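Local atomic coordinates of delta-1-pyrroline-5-carboxylate dehydrogenase, mitochondrial (Mus musculus, PDB entry 4E3X), a protein that catalyses the NAD+-dependent oxidation of glutamic gamma-semialdehyde to L-glutamate, the second and last step of proline degradation in mitochondria. Residues B[49-57]-B[141-149]; B[63-71]-B[250-261]. All blocks are in the same frame, centred on the assembly; numbering follows the deposited sequence.

In the fold
Helix 45-55, which carries interaction 1, is followed in the chain by strand 62-68 of interaction 2, and their partners come in that order, so the two contacts interleave. Their centres lie about 23 Å apart and their nearest atoms about 7 Å. Helix 239-251 runs between them: K146 of interaction 1 packs on its L240 and A244, while R250 is in its last turn. R139 bridges both, pairing with E142 and E251. V149 touches strand 89-95, the sheet neighbour of 62-68. Interaction 1 is remote from the annotated sites; in interaction 2 the F261 side chain is about 8 Å from that of S208 and about 9 Å from that of K233, both NAD(+)-binding residues.

Interaction 1. Residues B[49-57]-B[141-149]; sequences ALQKALKDL and AEVLAKTMV
L50 is the knob of this helix pair: its side chain drops into the hollow formed by A141, L144, A145 and M148. With CG anti to the backbone N (chi1 -179°), its two methyls divide the work. CD1 enters the floor, 3.8 Å from L144 CB and close to the A145 backbone, while CD2 lies beside the sulfur of M148. The small A53, A141 and A145 allow the close approach; A53 CB, one turn on, settles 3.4 Å from A141 O and meets A145 CB at 3.7 Å, a one-carbon bump between the A141 carbonyl and the A145 methyl. At A49 the roles reverse: A141 CB lies against the A49 carbonyl oxygen, with the A49 and A141 methyls also in contact.

L54 lies across M148 at about a right angle and runs alongside V149 with opposite heading, CD2 resting 3.7 Å from V149 CG2. The bend of M148 at chi3 (64°) turns its CE alongside L54 CD1. L57, at the far end of the segment, closes the contact: CD1 sits over the A145 carbonyl, 3.4 Å from A145 O, and bears on the aliphatic root of K146 at CG. The rest of K146 runs out extended, and its NZ forms a salt bridge with E142 OE2 at 2.7 Å, one turn back along the same helix. F40 and helix 155-180 pack against L50 and L144.

The axes approach to 8.4 Å and cross at -54°, consistent with ridges-into-grooves packing in which rows spaced four residues apart, A49-A53-L57 and L50-L54 against A141-A145-V149 and L144-M148, interlock. Such alanine-rich, apolar alpha-alpha packing here fastens the N-terminal helix 45-55 to helix 140-151 of the aldehyde dehydrogenase fold.

Interaction 2. Residues B[63-71]-B[250-261]; sequences AIPCVVGDE and REAGLPPNIIQF
R250, in the last turn of helix 239-251, grips the two-residue beta hairpin whose type II' turn spans V68 to E71, where it docks on the edge strand of the parallel, Rossmann-type NAD-binding sheet. Bends at chi2 and chi3 bring its guanidinium nearly coplanar with the D70 carboxylate; NH2 forms a salt bridge with D70, meeting the syn lone pair of OD1 at 2.6 Å, and NH1 donates to G69 O. NE turns back to L254 O. An alanine here is likely to leave D70 without its charge partner and G69 O with one donor fewer. After the Schellman motif at G253, P256 lays CB against D70 OD2. N257 OD1 lies close to G69 CA and accepts from Q260 NE2 on a lone pair, which fixes how the Q260 amide is turned. Q260 OE1 accepts from G69 N in a nearly straight bond (2.9 Å, 171°), and a water joins N257 N to G69 O. F261 forms a single antiparallel, hydrogen-bonded pair with V67, linking the two sheets. Its ring meets W232 edge-to-face and packs against Y246 and Y243; CE2 touches I64 CG2 at 3.8 Å, while P65 O stands at the ring edge, 3.7 Å from F261 CD2.

Interaction 1. Residues B[49-57]-B[141-149]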
loop_
_atom_site.group_PDB
_atom_site.type_symbol
_atom_site.label_atom_id
_atom_site.label_comp_id
_atom_site.label_asym_id
_atom_site.label_seq_id
_atom_site.Cartn_x
_atom_site.Cartn_y
_atom_site.Cartn_z
ATOM N N ALA B 49 6.804 41.355 9.438
ATOM C CA ALA B 49 7.224 40.230 10.270
ATOM C C ALA B 49 8.341 39.436 9.609
ATOM O O ALA B 49 9.291 39.022 10.270
ATOM C CB ALA B 49 6.038 39.322 10.590
ATOM N N LEU B 50 8.224 39.229 8.299
ATOM C CA LEU B 50 9.235 38.480 7.562
ATOM C C LEU B 50 10.563 39.240 7.500
ATOM O O LEU B 50 11.631 38.646 7.674
ATOM C CB LEU B 50 8.742 38.121 6.158
ATOM C CG LEU B 50 9.722 37.305 5.313
ATOM C CD1 LEU B 50 10.155 36.019 6.036
ATOM C CD2 LEU B 50 9.111 36.988 3.951
ATOM N N GLN B 51 10.503 40.547 7.255
ATOM C CA GLN B 51 11.722 41.341 7.238
ATOM C C GLN B 51 12.453 41.255 8.580
ATOM O O GLN B 51 13.675 41.142 8.616
ATOM C CB GLN B 51 11.421 42.791 6.853
ATOM C CG GLN B 51 11.104 42.947 5.374
ATOM C CD GLN B 51 10.578 44.321 5.005
ATOM O OE1 GLN B 51 10.238 45.128 5.872
ATOM N NE2 GLN B 51 10.506 44.592 3.708
ATOM N N LYS B 52 11.697 41.272 9.676
ATOM C CA LYS B 52 12.279 41.120 11.001
ATOM C C LYS B 52 12.901 39.735 11.176
ATOM O O LYS B 52 14.009 39.603 11.690
ATOM C CB LYS B 52 11.224 41.370 12.082
ATOM N N ALA B 53 12.186 38.703 10.743
ATOM C CA ALA B 53 12.688 37.336 10.863
ATOM C C ALA B 53 13.953 37.106 10.030
ATOM O O ALA B 53 14.842 36.363 10.435
ATOM C CB ALA B 53 11.609 36.333 10.499
ATOM N N LEU B 54 14.030 37.742 8.866
ATOM C CA LEU B 54 15.228 37.653 8.035
ATOM C C LEU B 54 16.393 38.349 8.715
ATOM O O LEU B 54 17.520 37.849 8.714
ATOM C CB LEU B 54 14.981 38.275 6.663
ATOM C CG LEU B 54 14.072 37.447 5.754
ATOM C CD1 LEU B 54 13.607 38.276 4.559
ATOM C CD2 LEU B 54 14.786 36.184 5.293
ATOM N N LYS B 55 16.115 39.510 9.299
ATOM C CA LYS B 55 17.124 40.224 10.064
ATOM C C LYS B 55 17.618 39.369 11.237
ATOM O O LYS B 55 18.801 39.395 11.563
ATOM C CB LYS B 55 16.559 41.551 10.562
ATOM N N ASP B 56 16.713 38.601 11.848
ATOM C CA ASP B 56 17.059 37.729 12.977
ATOM C C ASP B 56 18.039 36.616 12.598
ATOM O O ASP B 56 18.628 35.988 13.476
ATOM C CB ASP B 56 15.806 37.075 13.574
ATOM C CG ASP B 56 14.943 38.042 14.360
ATOM O OD1 ASP B 56 15.461 39.084 14.810
ATOM O OD2 ASP B 56 13.739 37.740 14.540
ATOM N N LEU B 57 18.191 36.358 11.301
ATOM C CA LEU B 57 19.036 35.263 10.824
ATOM C C LEU B 57 20.357 35.759 10.262
ATOM O O LEU B 57 21.304 34.986 10.088
ATOM C CB LEU B 57 18.316 34.455 9.745
ATOM C CG LEU B 57 17.106 33.646 10.200
ATOM C CD1 LEU B 57 16.474 32.941 9.018
ATOM C CD2 LEU B 57 17.517 32.627 11.240
ATOM N N ALA B 141 6.698 33.709 10.200
ATOM C CA ALA B 141 7.830 34.476 9.700
ATOM C C ALA B 141 9.137 33.709 9.914
ATOM O O ALA B 141 10.007 33.694 9.040
ATOM C CB ALA B 141 7.877 35.864 10.346
ATOM N N GLU B 142 9.263 33.055 11.065
ATOM C CA GLU B 142 10.442 32.246 11.359
ATOM C C GLU B 142 10.668 31.134 10.338
ATOM O O GLU B 142 11.768 30.994 9.794
ATOM C CB GLU B 142 10.319 31.633 12.757
ATOM C CG GLU B 142 11.466 30.688 13.098
ATOM C CD GLU B 142 11.182 29.791 14.289
ATOM O OE1 GLU B 142 10.243 30.081 15.061
ATOM O OE2 GLU B 142 11.912 28.791 14.456
ATOM N N VAL B 143 9.646 30.322 10.087
ATOM C CA VAL B 143 9.846 29.192 9.174
ATOM C C VAL B 143 10.058 29.659 7.733
ATOM O O VAL B 143 10.821 29.048 6.985
ATOM C CB VAL B 143 8.750 28.095 9.283
ATOM C CG1 VAL B 143 8.714 27.532 10.706
ATOM C CG2 VAL B 143 7.387 28.612 8.848
ATOM N N LEU B 144 9.389 30.743 7.351
ATOM C CA LEU B 144 9.632 31.320 6.035
ATOM C C LEU B 144 11.083 31.789 5.909
ATOM O O LEU B 144 11.766 31.465 4.937
ATOM C CB LEU B 144 8.670 32.479 5.766
ATOM C CG LEU B 144 7.366 32.141 5.039
ATOM C CD1 LEU B 144 6.627 30.980 5.663
ATOM C CD2 LEU B 144 6.484 33.378 4.997
ATOM N N ALA B 145 11.541 32.564 6.888
ATOM C CA ALA B 145 12.873 33.148 6.831
ATOM C C ALA B 145 13.942 32.064 6.803
ATOM O O ALA B 145 14.934 32.176 6.070
ATOM C CB ALA B 145 13.095 34.093 8.009
ATOM N N LYS B 146 13.736 31.009 7.590
ATOM C CA LYS B 146 14.718 29.936 7.658
ATOM C C LYS B 146 14.774 29.151 6.348
ATOM O O LYS B 146 15.829 28.667 5.959
ATOM C CB LYS B 146 14.427 29.019 8.846
ATOM C CG LYS B 146 14.732 29.705 10.168
ATOM C CD LYS B 146 14.426 28.847 11.386
ATOM C CE LYS B 146 14.869 29.563 12.645
ATOM N NZ LYS B 146 14.557 28.787 13.879
ATOM N N THR B 147 13.636 29.038 5.675
ATOM C CA THR B 147 13.579 28.378 4.380
ATOM C C THR B 147 14.219 29.268 3.297
ATOM O O THR B 147 14.935 28.790 2.412
ATOM C CB THR B 147 12.120 28.013 4.036
ATOM O OG1 THR B 147 11.603 27.128 5.045
ATOM C CG2 THR B 147 12.021 27.326 2.687
ATOM N N MET B 148 13.984 30.574 3.376
ATOM C CA MET B 148 14.631 31.503 2.445
ATOM C C MET B 148 16.144 31.494 2.594
ATOM O O MET B 148 16.879 31.332 1.619
ATOM C CB MET B 148 14.112 32.925 2.665
ATOM C CG MET B 148 12.648 33.116 2.287
ATOM S SD MET B 148 12.060 34.798 2.565
ATOM C CE MET B 148 13.093 35.697 1.413
ATOM N N VAL B 149 16.611 31.685 3.820
ATOM C CA VAL B 149 18.040 31.844 4.047
ATOM C C VAL B 149 18.794 30.525 3.928
ATOM O O VAL B 149 19.908 30.488 3.410
ATOM C CB VAL B 149 18.309 32.537 5.400
ATOM C CG1 VAL B 149 19.787 32.512 5.754
ATOM C CG2 VAL B 149 17.786 33.961 5.369
#

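Interaction 2. Residues B[63-71]-B[250-261]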
loop_
_atom_site.group_PDB
_atom_site.type_symbol
_atom_site.label_atom_id
_atom_site.label_comp_id
_atom_site.label_asym_id
_atom_site.label_seq_id
_atom_site.Cartn_x
_atom_site.Cartn_y
_atom_site.Cartn_z
ATOM N N ALA B 63 23.468 26.204 16.303
ATOM C CA ALA B 63 24.025 24.883 16.586
ATOM C C ALA B 63 22.873 23.924 16.872
ATOM O O ALA B 63 22.216 24.013 17.917
ATOM C CB ALA B 63 24.990 24.943 17.766
ATOM N N ILE B 64 22.622 23.021 15.926
ATOM C CA ILE B 64 21.447 22.159 15.966
ATOM C C ILE B 64 21.873 20.745 16.352
ATOM O O ILE B 64 22.601 20.098 15.609
ATOM C CB ILE B 64 20.749 22.134 14.582
ATOM C CG1 ILE B 64 20.234 23.534 14.230
ATOM C CG2 ILE B 64 19.624 21.103 14.545
ATOM C CD1 ILE B 64 19.623 23.639 12.849
ATOM N N PRO B 65 21.423 20.257 17.522
ATOM C CA PRO B 65 21.819 18.919 17.968
ATOM C C PRO B 65 20.937 17.839 17.346
ATOM O O PRO B 65 19.889 18.141 16.773
ATOM C CB PRO B 65 21.545 18.975 19.469
ATOM C CG PRO B 65 20.301 19.824 19.539
ATOM C CD PRO B 65 20.502 20.900 18.477
ATOM N N CYS B 66 21.363 16.589 17.463
ATOM C CA CYS B 66 20.419 15.492 17.323
ATOM C C CYS B 66 19.527 15.513 18.567
ATOM O O CYS B 66 19.964 15.936 19.648
ATOM C CB CYS B 66 21.147 14.157 17.238
ATOM S SG CYS B 66 22.110 13.936 15.735
ATOM N N VAL B 67 18.280 15.083 18.425
ATOM C CA VAL B 67 17.382 15.027 19.574
ATOM C C VAL B 67 16.806 13.624 19.692
ATOM O O VAL B 67 16.118 13.139 18.790
ATOM C CB VAL B 67 16.233 16.065 19.507
ATOM C CG1 VAL B 67 15.388 15.989 20.777
ATOM C CG2 VAL B 67 16.786 17.471 19.323
ATOM N N VAL B 68 17.116 12.972 20.809
ATOM C CA VAL B 68 16.583 11.650 21.118
ATOM C C VAL B 68 15.815 11.786 22.429
ATOM O O VAL B 68 16.385 12.164 23.455
ATOM C CB VAL B 68 17.711 10.610 21.230
ATOM C CG1 VAL B 68 17.164 9.263 21.677
ATOM C CG2 VAL B 68 18.433 10.491 19.893
ATOM N N GLY B 69 14.510 11.530 22.385
ATOM C CA GLY B 69 13.660 11.855 23.517
ATOM C C GLY B 69 13.657 13.363 23.697
ATOM O O GLY B 69 13.276 14.110 22.788
ATOM N N ASP B 70 14.111 13.819 24.863
ATOM C CA ASP B 70 14.285 15.247 25.103
ATOM C C ASP B 70 15.759 15.609 25.205
ATOM O O ASP B 70 16.106 16.749 25.509
ATOM C CB ASP B 70 13.533 15.691 26.361
ATOM C CG ASP B 70 12.035 15.679 26.164
ATOM O OD1 ASP B 70 11.597 16.016 25.046
ATOM O OD2 ASP B 70 11.300 15.324 27.110
ATOM N N GLU B 71 16.620 14.635 24.942
ATOM C CA GLU B 71 18.062 14.842 25.073
ATOM C C GLU B 71 18.677 15.420 23.803
ATOM O O GLU B 71 18.454 14.905 22.712
ATOM C CB GLU B 71 18.778 13.531 25.424
ATOM C CG GLU B 71 20.286 13.696 25.626
ATOM C CD GLU B 71 21.024 12.385 25.888
ATOM O OE1 GLU B 71 20.379 11.311 25.935
ATOM O OE2 GLU B 71 22.264 12.438 26.044
ATOM N N ARG B 250 7.247 19.607 18.896
ATOM C CA ARG B 250 7.441 19.323 20.314
ATOM C C ARG B 250 6.668 20.314 21.187
ATOM O O ARG B 250 6.015 19.914 22.152
ATOM C CB ARG B 250 8.934 19.280 20.673
ATOM C CG ARG B 250 9.746 18.265 19.852
ATOM C CD ARG B 250 9.207 16.828 19.945
ATOM N NE ARG B 250 8.926 16.484 21.334
ATOM C CZ ARG B 250 9.846 16.111 22.217
ATOM N NH1 ARG B 250 11.115 15.970 21.853
ATOM N NH2 ARG B 250 9.490 15.876 23.472
ATOM N N GLU B 251 6.726 21.596 20.841
ATOM C CA GLU B 251 6.016 22.614 21.612
ATOM C C GLU B 251 4.502 22.447 21.524
ATOM O O GLU B 251 3.781 22.809 22.457
ATOM C CB GLU B 251 6.408 24.018 21.152
ATOM C CG GLU B 251 7.843 24.402 21.452
ATOM C CD GLU B 251 8.158 25.808 20.979
ATOM O OE1 GLU B 251 7.227 26.642 20.934
ATOM O OE2 GLU B 251 9.326 26.079 20.648
ATOM N N ALA B 252 4.034 21.880 20.412
ATOM C CA ALA B 252 2.608 21.635 20.190
ATOM C C ALA B 252 2.126 20.396 20.936
ATOM O O ALA B 252 0.945 20.052 20.876
ATOM C CB ALA B 252 2.310 21.505 18.695
ATOM N N GLY B 253 3.044 19.706 21.609
ATOM C CA GLY B 253 2.670 18.601 22.472
ATOM C C GLY B 253 3.085 17.212 22.012
ATOM O O GLY B 253 2.683 16.219 22.620
ATOM N N LEU B 254 3.885 17.114 20.957
ATOM C CA LEU B 254 4.376 15.796 20.565
ATOM C C LEU B 254 5.246 15.240 21.695
ATOM O O LEU B 254 6.211 15.883 22.101
ATOM C CB LEU B 254 5.185 15.884 19.270
ATOM C CG LEU B 254 5.568 14.520 18.690
ATOM C CD1 LEU B 254 4.355 13.856 18.065
ATOM C CD2 LEU B 254 6.664 14.681 17.665
ATOM N N PRO B 255 4.902 14.053 22.222
ATOM C CA PRO B 255 5.668 13.508 23.348
ATOM C C PRO B 255 7.093 13.129 22.947
ATOM O O PRO B 255 7.382 12.968 21.757
ATOM C CB PRO B 255 4.877 12.247 23.730
ATOM C CG PRO B 255 3.506 12.479 23.205
ATOM C CD PRO B 255 3.714 13.236 21.924
ATOM N N PRO B 256 7.989 12.991 23.934
ATOM C CA PRO B 256 9.343 12.532 23.610
ATOM C C PRO B 256 9.362 11.132 22.994
ATOM O O PRO B 256 8.487 10.303 23.277
ATOM C CB PRO B 256 10.058 12.534 24.972
ATOM C CG PRO B 256 8.963 12.491 25.979
ATOM C CD PRO B 256 7.813 13.237 25.376
ATOM N N ASN B 257 10.362 10.900 22.150
ATOM C CA ASN B 257 10.620 9.595 21.535
ATOM C C ASN B 257 9.621 9.168 20.470
ATOM O O ASN B 257 9.652 8.021 20.017
ATOM C CB ASN B 257 10.784 8.508 22.593
ATOM C CG ASN B 257 11.961 8.784 23.500
ATOM O OD1 ASN B 257 13.106 8.889 23.043
ATOM N ND2 ASN B 257 11.687 8.949 24.792
ATOM N N ILE B 258 8.738 10.077 20.066
ATOM C CA ILE B 258 7.830 9.786 18.961
ATOM C C ILE B 258 8.463 10.136 17.603
ATOM O O ILE B 258 8.369 9.361 16.644
ATOM C CB ILE B 258 6.473 10.482 19.140
ATOM C CG1 ILE B 258 5.876 10.132 20.519
ATOM C CG2 ILE B 258 5.513 10.124 17.993
ATOM C CD1 ILE B 258 5.878 8.625 20.875
ATOM N N ILE B 259 9.115 11.296 17.519
ATOM C CA ILE B 259 9.963 11.610 16.374
ATOM C C ILE B 259 11.347 11.935 16.918
ATOM O O ILE B 259 11.502 12.868 17.711
ATOM C CB ILE B 259 9.438 12.780 15.515
ATOM C CG1 ILE B 259 8.072 12.434 14.897
ATOM C CG2 ILE B 259 10.443 13.098 14.409
ATOM C CD1 ILE B 259 7.437 13.586 14.144
ATOM N N GLN B 260 12.339 11.136 16.526
ATOM C CA GLN B 260 13.727 11.384 16.878
ATOM C C GLN B 260 14.355 12.202 15.756
ATOM O O GLN B 260 14.226 11.856 14.579
ATOM C CB GLN B 260 14.474 10.060 17.070
ATOM C CG GLN B 260 13.728 9.030 17.925
ATOM C CD GLN B 260 13.709 9.347 19.415
ATOM O OE1 GLN B 260 13.530 10.495 19.823
ATOM N NE2 GLN B 260 13.857 8.307 20.241
ATOM N N PHE B 261 14.987 13.319 16.116
ATOM C CA PHE B 261 15.560 14.225 15.128
ATOM C C PHE B 261 17.014 13.819 14.932
ATOM O O PHE B 261 17.877 14.133 15.763
ATOM C CB PHE B 261 15.439 15.676 15.616
ATOM C CG PHE B 261 15.765 16.697 14.562
ATOM C CD1 PHE B 261 14.806 17.077 13.636
ATOM C CD2 PHE B 261 17.025 17.292 14.513
ATOM C CE1 PHE B 261 15.105 18.018 12.658
ATOM C CE2 PHE B 261 17.334 18.229 13.546
ATOM C CZ PHE B 261 16.373 18.596 12.619
HETATM O O HOH W 1 11.919 12.835 20.731
#